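Local structure of acetylxylan esterase / glucomannan deacetylase (Cellvibrio japonicus, 2WAA) at residues 26-29 and 33-36; 109-114 and 208-213. The protein removes acetyl groups from acetylated xylan and glucomannan during degradation of plant cell wall polysaccharides. One frame throughout, in Å; residues are numbered along the deposited sequence. Where two conformers were deposited one is given.

Interaction 1: 26-29 and 33-36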
loop_
_atom_site.group_PDB
_atom_site.type_symbol
_atom_site.label_atom_id
_atom_site.label_comp_id
_atom_site.label_asym_id
_atom_site.label_seq_id
_atom_site.Cartn_x
_atom_site.Cartn_y
_atom_site.Cartn_z
ATOM N N THR A 26 -0.962 3.539 10.095
ATOM C CA THR A 26 -1.065 2.718 11.303
ATOM C C THR A 26 -2.015 3.388 12.318
ATOM O O THR A 26 -2.140 4.623 12.353
ATOM C CB THR A 26 0.322 2.524 11.976
ATOM O OG1 THR A 26 0.860 3.811 12.360
ATOM C CG2 THR A 26 1.287 1.798 11.011
ATOM N N HIS A 27 -2.665 2.571 13.147
ATOM C CA HIS A 27 -3.483 3.072 14.248
ATOM C C HIS A 27 -2.685 2.857 15.549
ATOM O O HIS A 27 -2.167 1.767 15.776
ATOM C CB HIS A 27 -4.778 2.300 14.333
ATOM C CG HIS A 27 -5.682 2.834 15.399
ATOM N ND1 HIS A 27 -6.353 4.025 15.256
ATOM C CD2 HIS A 27 -5.946 2.391 16.654
ATOM C CE1 HIS A 27 -7.040 4.274 16.365
ATOM N NE2 HIS A 27 -6.810 3.298 17.226
ATOM N N ILE A 28 -2.540 3.911 16.354
ATOM C CA ILE A 28 -1.758 3.818 17.578
ATOM C C ILE A 28 -2.730 3.461 18.701
ATOM O O ILE A 28 -3.685 4.241 18.992
ATOM C CB ILE A 28 -1.107 5.146 17.913
ATOM C CG1 ILE A 28 -0.196 5.588 16.755
ATOM C CG2 ILE A 28 -0.274 5.023 19.238
ATOM C CD1 ILE A 28 0.398 6.995 16.986
ATOM N N ASN A 29 -2.568 2.257 19.260
ATOM C CA ASN A 29 -3.461 1.826 20.345
ATOM C C ASN A 29 -3.074 2.388 21.702
ATOM O O ASN A 29 -1.986 2.907 21.874
ATOM C CB ASN A 29 -3.534 0.308 20.441
ATOM C CG ASN A 29 -4.006 -0.314 19.159
ATOM O OD1 ASN A 29 -5.104 -0.020 18.684
ATOM N ND2 ASN A 29 -3.189 -1.175 18.588
ATOM N N SER A 33 0.878 -0.188 21.084
ATOM C CA SER A 33 1.041 -1.067 19.913
ATOM C C SER A 33 0.555 -0.318 18.664
ATOM O O SER A 33 -0.168 0.700 18.782
ATOM C CB SER A 33 0.292 -2.391 20.116
ATOM O OG SER A 33 -1.107 -2.139 20.224
ATOM N N LEU A 34 0.939 -0.813 17.480
ATOM C CA LEU A 34 0.432 -0.297 16.198
ATOM C C LEU A 34 -0.343 -1.386 15.510
ATOM O O LEU A 34 0.058 -2.554 15.484
ATOM C CB LEU A 34 1.592 0.100 15.269
ATOM C CG LEU A 34 2.474 1.211 15.813
ATOM C CD1 LEU A 34 3.596 1.375 14.715
ATOM C CD2 LEU A 34 1.614 2.444 16.008
ATOM N N THR A 35 -1.457 -0.975 14.909
ATOM C CA THR A 35 -2.264 -1.894 14.116
ATOM C C THR A 35 -2.396 -1.328 12.704
ATOM O O THR A 35 -2.528 -0.110 12.532
ATOM C CB THR A 35 -3.657 -2.107 14.775
ATOM O OG1 THR A 35 -3.470 -2.632 16.098
ATOM C CG2 THR A 35 -4.450 -3.140 13.995
ATOM N N PHE A 36 -2.334 -2.218 11.726
ATOM C CA PHE A 36 -2.410 -1.798 10.349
ATOM C C PHE A 36 -3.071 -2.831 9.462
ATOM O O PHE A 36 -3.066 -4.043 9.756
ATOM C CB PHE A 36 -0.996 -1.435 9.835
ATOM C CG PHE A 36 0.077 -2.423 10.210
ATOM C CD1 PHE A 36 0.420 -3.482 9.359
ATOM C CD2 PHE A 36 0.746 -2.292 11.427
ATOM C CE1 PHE A 36 1.392 -4.402 9.704
ATOM C CE2 PHE A 36 1.752 -3.209 11.790
ATOM C CZ PHE A 36 2.067 -4.274 10.916
HETATM O O HOH W 1 -6.540 -1.437 16.961
#

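Interaction 2: 109-114 and 208-213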
loop_
_atom_site.group_PDB
_atom_site.type_symbol
_atom_site.label_atom_id
_atom_site.label_comp_id
_atom_site.label_asym_id
_atom_site.label_seq_id
_atom_site.Cartn_x
_atom_site.Cartn_y
_atom_site.Cartn_z
ATOM N N HIS A 109 -7.886 -9.392 4.422
ATOM C CA HIS A 109 -7.188 -10.527 5.016
ATOM C C HIS A 109 -7.236 -10.431 6.531
ATOM O O HIS A 109 -7.329 -11.434 7.214
ATOM C CB HIS A 109 -5.706 -10.523 4.636
ATOM C CG HIS A 109 -5.447 -10.622 3.163
ATOM N ND1 HIS A 109 -4.171 -10.750 2.657
ATOM C CD2 HIS A 109 -6.286 -10.622 2.090
ATOM C CE1 HIS A 109 -4.228 -10.819 1.331
ATOM N NE2 HIS A 109 -5.499 -10.749 0.964
ATOM N N GLY A 110 -7.172 -9.210 7.042
ATOM C CA GLY A 110 -7.213 -8.946 8.467
ATOM C C GLY A 110 -6.370 -7.715 8.764
ATOM O O GLY A 110 -5.882 -7.024 7.851
ATOM N N GLN A 111 -6.210 -7.447 10.047
ATOM C CA GLN A 111 -5.299 -6.383 10.448
ATOM C C GLN A 111 -4.229 -7.015 11.315
ATOM O O GLN A 111 -4.476 -8.019 12.027
ATOM C CB GLN A 111 -6.027 -5.271 11.214
ATOM C CG GLN A 111 -6.785 -4.328 10.296
ATOM C CD GLN A 111 -8.087 -4.906 9.893
ATOM O OE1 GLN A 111 -8.717 -5.612 10.700
ATOM N NE2 GLN A 111 -8.542 -4.614 8.647
ATOM N N VAL A 112 -3.019 -6.470 11.217
ATOM C CA VAL A 112 -1.879 -7.012 11.972
ATOM C C VAL A 112 -1.523 -6.028 13.059
ATOM O O VAL A 112 -1.602 -4.826 12.838
ATOM C CB VAL A 112 -0.678 -7.164 11.045
ATOM C CG1 VAL A 112 0.654 -7.414 11.858
ATOM C CG2 VAL A 112 -0.923 -8.298 10.022
ATOM N N THR A 113 -1.098 -6.524 14.230
ATOM C CA THR A 113 -0.678 -5.637 15.309
ATOM C C THR A 113 0.765 -6.007 15.680
ATOM O O THR A 113 1.087 -7.189 15.840
ATOM C CB THR A 113 -1.593 -5.840 16.539
ATOM O OG1 THR A 113 -2.921 -5.427 16.191
ATOM C CG2 THR A 113 -1.049 -5.045 17.797
ATOM N N LEU A 114 1.620 -4.996 15.788
ATOM C CA LEU A 114 2.946 -5.178 16.339
ATOM C C LEU A 114 2.844 -4.539 17.702
ATOM O O LEU A 114 2.476 -3.360 17.803
ATOM C CB LEU A 114 3.980 -4.420 15.501
ATOM C CG LEU A 114 5.340 -4.340 16.196
ATOM C CD1 LEU A 114 5.901 -5.726 16.420
ATOM C CD2 LEU A 114 6.296 -3.463 15.333
ATOM N N PHE A 208 -10.082 6.084 5.982
ATOM C CA PHE A 208 -9.921 5.187 7.131
ATOM C C PHE A 208 -8.480 4.843 7.357
ATOM O O PHE A 208 -7.732 4.591 6.412
ATOM C CB PHE A 208 -10.654 3.866 6.845
ATOM C CG PHE A 208 -12.139 4.016 6.616
ATOM C CD1 PHE A 208 -12.829 5.076 7.194
ATOM C CD2 PHE A 208 -12.832 3.053 5.894
ATOM C CE1 PHE A 208 -14.219 5.188 7.015
ATOM C CE2 PHE A 208 -14.224 3.175 5.705
ATOM C CZ PHE A 208 -14.894 4.213 6.265
ATOM N N THR A 209 -8.069 4.759 8.615
ATOM C CA THR A 209 -6.706 4.309 8.848
ATOM C C THR A 209 -6.541 2.832 8.483
ATOM O O THR A 209 -5.479 2.383 7.981
ATOM C CB THR A 209 -6.387 4.476 10.338
ATOM O OG1 THR A 209 -6.467 5.874 10.656
ATOM C CG2 THR A 209 -4.983 3.952 10.666
ATOM N N LEU A 210 -7.565 2.053 8.827
ATOM C CA LEU A 210 -7.631 0.637 8.446
ATOM C C LEU A 210 -9.081 0.214 8.608
ATOM O O LEU A 210 -9.834 0.923 9.257
ATOM C CB LEU A 210 -6.758 -0.206 9.385
ATOM C CG LEU A 210 -6.974 -0.042 10.922
ATOM C CD1 LEU A 210 -8.291 -0.621 11.418
ATOM C CD2 LEU A 210 -5.810 -0.697 11.709
ATOM N N GLY A 211 -9.472 -0.933 8.056
ATOM C CA GLY A 211 -10.830 -1.434 8.245
ATOM C C GLY A 211 -11.852 -0.693 7.415
ATOM O O GLY A 211 -11.533 0.302 6.778
ATOM N N ASP A 212 -13.102 -1.132 7.405
ATOM C CA ASP A 212 -14.069 -0.263 6.740
ATOM C C ASP A 212 -15.461 -0.245 7.351
ATOM O O ASP A 212 -16.444 0.162 6.669
ATOM C CB ASP A 212 -14.175 -0.570 5.236
ATOM C CG ASP A 212 -14.799 -1.911 4.978
ATOM O OD1 ASP A 212 -14.907 -2.717 5.937
ATOM O OD2 ASP A 212 -15.176 -2.149 3.835
ATOM N N THR A 213 -15.561 -0.634 8.618
ATOM C CA THR A 213 -16.899 -0.622 9.275
ATOM C C THR A 213 -17.283 0.763 9.772
ATOM O O THR A 213 -16.551 1.754 9.588
ATOM C CB THR A 213 -16.936 -1.530 10.498
ATOM O OG1 THR A 213 -16.082 -0.978 11.520
ATOM C CG2 THR A 213 -16.507 -2.961 10.114
#

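Interaction 1: 26-29 and 33-36
Asn-29 and its partners Ser-33 and Thr-35 illustrate how one primary amide can tie together the turn end of a short beta hairpin. Its side chain leaves the backbone with CG beside the backbone N (chi1 -58°), a turn that swings the amide over to the returning strand. CB passes 3.5 Å from Ser-33 OG, and CG lies nearly as close to that same hydroxyl. At the tip the two branches part. ND2 spends both hydrogens across the contact, giving one to Ser-33 OG at 2.8 Å and the other to Thr-35 OG1 at 2.9 Å. The Thr-35 oxygen lies almost exactly in the amide plane, that of Ser-33 slightly out of it. Asn-29 OD1 instead accepts a hydrogen from a water whose O lies 2.7 Å away. The same water makes a weak contact with the Thr-35 hydroxyl. Each hydroxyl has a further partner, Asp-31 for Ser-33 and Thr-113 for Thr-35.

The antiparallel backbone pairing runs beside this network. His-27 and Thr-35 form the hydrogen-bonded pair, with His-27 N donating to Thr-35 O at 2.8 Å and Thr-35 N to His-27 O at 3.0 Å. Asn-29 N reaches Ser-33 O near the turn. On the other face of the sheet, Ile-28 CG1 lies alongside Leu-34 CD2 at 3.7 Å, the two side chains pointing the same way in the non-hydrogen-bonded pair. With both amide hydrogens engaged and OD1 hydrated, the Asn-29 amide can hardly flip, and its rotation is fixed by neutral, directional bonds.

Interaction 2: 109-114 and 208-213
The flat group at this meeting of Gln-111 with Leu-210 and Gly-211 is the carboxamide of Gln-111, which turns one face to the glycine. Gly-211 N stands 3.8 Å from Gln-111 NE2, well above the amide plane, with Gly-211 CA on that side as well; neither atom is bonded to the amide. NE2 is instead hydrogen-bonded to Asn-107 OD1, the same oxygen that receives Gly-211 N. The side-chain oxygen of Asn-107 thus bridges two nitrogens that do not bond each other. Gln-111 is deposited in two conformers, so this describes one of its positions.

Nearer the backbone the contact becomes apolar. With CG beside the backbone N (chi1 -79°), the glutamine brings that carbon to Leu-210, whose CD2 approaches Gln-111 CG to 4.0 Å and CD1 to 4.2 Å; a bend at the second torsion (chi2 81°) then carries the amide to Gly-211. The two side chains cross obliquely, both resting on Thr-35. Leu-210 gets there with CG held between its backbone N and carbonyl carbon, and it also touches His-27 of the same hairpin. Gly-211 has a positive phi of 76°, a conformation that favours glycine, and from there the loop runs on to Asp-212, salt-bridged to Arg-187.

The contact is small and near the surface, without a hydrogen bond between the two segments. An acetate ion, probably from the crystallisation liquor, lies close to Gln-111. The contact joins the N-terminal beta-sandwich to a loop of the SGNH/GDSL hydrolase part, and so belongs to the interdomain seam of the two-domain architecture of family 2 carbohydrate esterases.

Overall arrangement
Interaction 1 is internal to the N-terminal sheet; interaction 2, with its centre about 9 Å from that of interaction 1, joins that domain to the hydrolase. Strand 34-36 links them: it pairs with 27-28 and also with 112-119, where Phe-36 O meets Val-112 N at 2.8 Å, a probable hydrogen bond. Thr-35 OG1 and Thr-113 OG1, also 2.8 Å apart, probably extend the polar network of 26-29 and 33-36 into that strand. The loop 208-213 reaches both contacts, since Thr-209 CG2 packs 3.4 Å from Thr-26 O. Both lie away from the inferred catalytic residues Ser-141, Asp-314 and His-316; of the two, interaction 2 spans the domain boundary.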